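PDB 4MIY: inositol 2-dehydrogenase/D-chiro-inositol 3-dehydrogenase from Lactobacillus casei, which oxidises myo-inositol and D-chiro-inositol to their keto derivatives, using NAD as the hydride acceptor. Local coordinates for residues A[134-139]-A[240-245]. Sequence-based numbering, arbitrary orientation.
Sequences RALKEK and LEVIGE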
loop_
_atom_site.group_PDB
_atom_site.type_symbol
_atom_site.label_atom_id
_atom_site.label_comp_id
_atom_site.label_asym_id
_atom_site.label_seq_id
_atom_site.Cartn_x
_atom_site.Cartn_y
_atom_site.Cartn_z
ATOM N N ARG A 134 13.146 12.145 8.861
ATOM C CA ARG A 134 14.104 13.009 8.219
ATOM C C ARG A 134 13.827 13.151 6.735
ATOM O O ARG A 134 13.897 14.226 6.177
ATOM C CB ARG A 134 15.517 12.474 8.463
ATOM C CG ARG A 134 16.585 13.506 8.401
ATOM C CD ARG A 134 17.987 13.054 8.922
ATOM N NE ARG A 134 18.254 13.478 10.299
ATOM C CZ ARG A 134 18.379 14.747 10.727
ATOM N NH1 ARG A 134 18.268 15.777 9.903
ATOM N NH2 ARG A 134 18.599 14.976 11.991
ATOM N N ALA A 135 13.465 12.050 6.103
ATOM C CA ALA A 135 13.198 12.082 4.677
ATOM C C ALA A 135 11.947 12.872 4.347
ATOM O O ALA A 135 11.893 13.534 3.362
ATOM C CB ALA A 135 13.113 10.691 4.111
ATOM N N LEU A 136 10.964 12.805 5.203
ATOM C CA LEU A 136 9.791 13.610 5.009
ATOM C C LEU A 136 10.102 15.109 5.143
ATOM O O LEU A 136 9.675 15.876 4.351
ATOM C CB LEU A 136 8.664 13.154 5.941
ATOM C CG LEU A 136 7.291 13.794 5.764
ATOM C CD1 LEU A 136 6.247 12.877 6.228
ATOM C CD2 LEU A 136 7.155 15.103 6.493
ATOM N N LYS A 137 10.816 15.480 6.184
ATOM C CA LYS A 137 11.229 16.871 6.368
ATOM C C LYS A 137 11.975 17.397 5.157
ATOM O O LYS A 137 11.715 18.447 4.691
ATOM C CB LYS A 137 12.073 17.049 7.617
ATOM C CG LYS A 137 12.626 18.472 7.681
ATOM C CD LYS A 137 13.446 18.755 8.827
ATOM C CE LYS A 137 13.964 20.216 8.827
ATOM N NZ LYS A 137 13.083 21.232 8.257
ATOM N N GLU A 138 12.914 16.619 4.663
ATOM C CA GLU A 138 13.648 17.008 3.486
ATOM C C GLU A 138 12.801 17.201 2.267
ATOM O O GLU A 138 12.938 18.163 1.595
ATOM C CB GLU A 138 14.792 16.029 3.235
ATOM C CG GLU A 138 15.850 16.116 4.310
ATOM C CD GLU A 138 16.985 15.142 4.092
ATOM O OE1 GLU A 138 17.156 14.715 2.944
ATOM O OE2 GLU A 138 17.684 14.806 5.066
ATOM N N LYS A 139 11.867 16.300 2.014
ATOM C CA LYS A 139 10.938 16.477 0.934
ATOM C C LYS A 139 10.075 17.720 1.098
ATOM O O LYS A 139 9.850 18.410 0.165
ATOM C CB LYS A 139 10.072 15.227 0.774
ATOM C CG LYS A 139 9.327 15.075 -0.518
ATOM C CD LYS A 139 10.236 14.910 -1.674
ATOM C CE LYS A 139 9.513 14.462 -2.881
ATOM N NZ LYS A 139 10.335 14.662 -4.081
ATOM N N LEU A 240 2.604 10.513 10.780
ATOM C CA LEU A 240 2.868 11.898 10.499
ATOM C C LEU A 240 2.411 12.246 9.100
ATOM O O LEU A 240 2.757 11.598 8.178
ATOM C CB LEU A 240 4.359 12.181 10.642
ATOM C CG LEU A 240 4.828 13.600 10.326
ATOM C CD1 LEU A 240 4.223 14.567 11.304
ATOM C CD2 LEU A 240 6.287 13.639 10.415
ATOM N N GLU A 241 1.595 13.269 9.001
ATOM C CA GLU A 241 1.054 13.749 7.759
ATOM C C GLU A 241 1.151 15.269 7.744
ATOM O O GLU A 241 0.742 15.907 8.659
ATOM C CB GLU A 241 -0.408 13.319 7.647
ATOM C CG GLU A 241 -1.110 13.761 6.445
ATOM C CD GLU A 241 -2.603 13.448 6.486
ATOM O OE1 GLU A 241 -3.109 13.116 7.537
ATOM O OE2 GLU A 241 -3.244 13.528 5.453
ATOM N N VAL A 242 1.708 15.805 6.678
ATOM C CA VAL A 242 1.761 17.229 6.453
ATOM C C VAL A 242 0.863 17.603 5.286
ATOM O O VAL A 242 0.997 17.093 4.220
ATOM C CB VAL A 242 3.214 17.723 6.203
ATOM C CG1 VAL A 242 3.239 19.241 5.997
ATOM C CG2 VAL A 242 4.091 17.331 7.304
ATOM N N ILE A 243 -0.079 18.490 5.550
ATOM C CA ILE A 243 -0.969 19.026 4.556
ATOM C C ILE A 243 -0.439 20.327 4.026
ATOM O O ILE A 243 -0.372 21.272 4.741
ATOM C CB ILE A 243 -2.320 19.359 5.181
ATOM C CG1 ILE A 243 -2.861 18.168 5.953
ATOM C CG2 ILE A 243 -3.268 19.878 4.150
ATOM C CD1 ILE A 243 -3.101 17.094 5.164
ATOM N N GLY A 244 -0.121 20.352 2.755
ATOM C CA GLY A 244 0.387 21.532 2.116
ATOM C C GLY A 244 -0.625 22.180 1.211
ATOM O O GLY A 244 -1.659 21.648 0.951
ATOM N N GLU A 245 -0.267 23.347 0.720
ATOM C CA GLU A 245 -1.085 24.096 -0.221
ATOM C C GLU A 245 -1.391 23.310 -1.487
ATOM O O GLU A 245 -2.451 23.396 -1.988
ATOM C CB GLU A 245 -0.391 25.440 -0.566
ATOM C CG GLU A 245 -0.324 26.356 0.591
ATOM C CD GLU A 245 0.507 27.566 0.362
ATOM O OE1 GLU A 245 1.541 27.453 -0.243
ATOM O OE2 GLU A 245 0.098 28.606 0.874
#
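The helical turn closed by Glu138 N on Arg134 O, at 3.0 Å, carries Leu136 against Leu240 and Val242 of strand 237-244, where the side chains meet through apolar groups. It is a compact example of helix-on-sheet packing, in which one leucine bridges two alternate strand residues. With CG anti to the backbone N (chi1 -173°), Leu136 extends from the helix toward the strand and divides the work between its branches. Leu136 CD2 rests against the methyl CG2 of Val242 at 3.9 Å, the two side chains slanting across one another; Leu136 CD1 lies more loosely by CD2 of Leu240, 4.3 Å away. CD1 of Leu136 also comes within 4.2 Å of Leu240 O, a plain van der Waals approach to the backbone. Strand alternation decides the partners: Leu240 and Val242 point toward the helix, whereas Glu241 between them points away. All three touching residues are buried, although the backbones stay apart, with 8.9 Å between Leu136 CA and Val242 CA. Around this spot, helix 168-185 supplies Met181 against Leu240 and Leu184 against Leu136, Leu249 of strand 248-250 also touches Leu136, and strand 148-156 flanks strand 237-244 in the mixed sheet of the C-terminal alpha/beta domain.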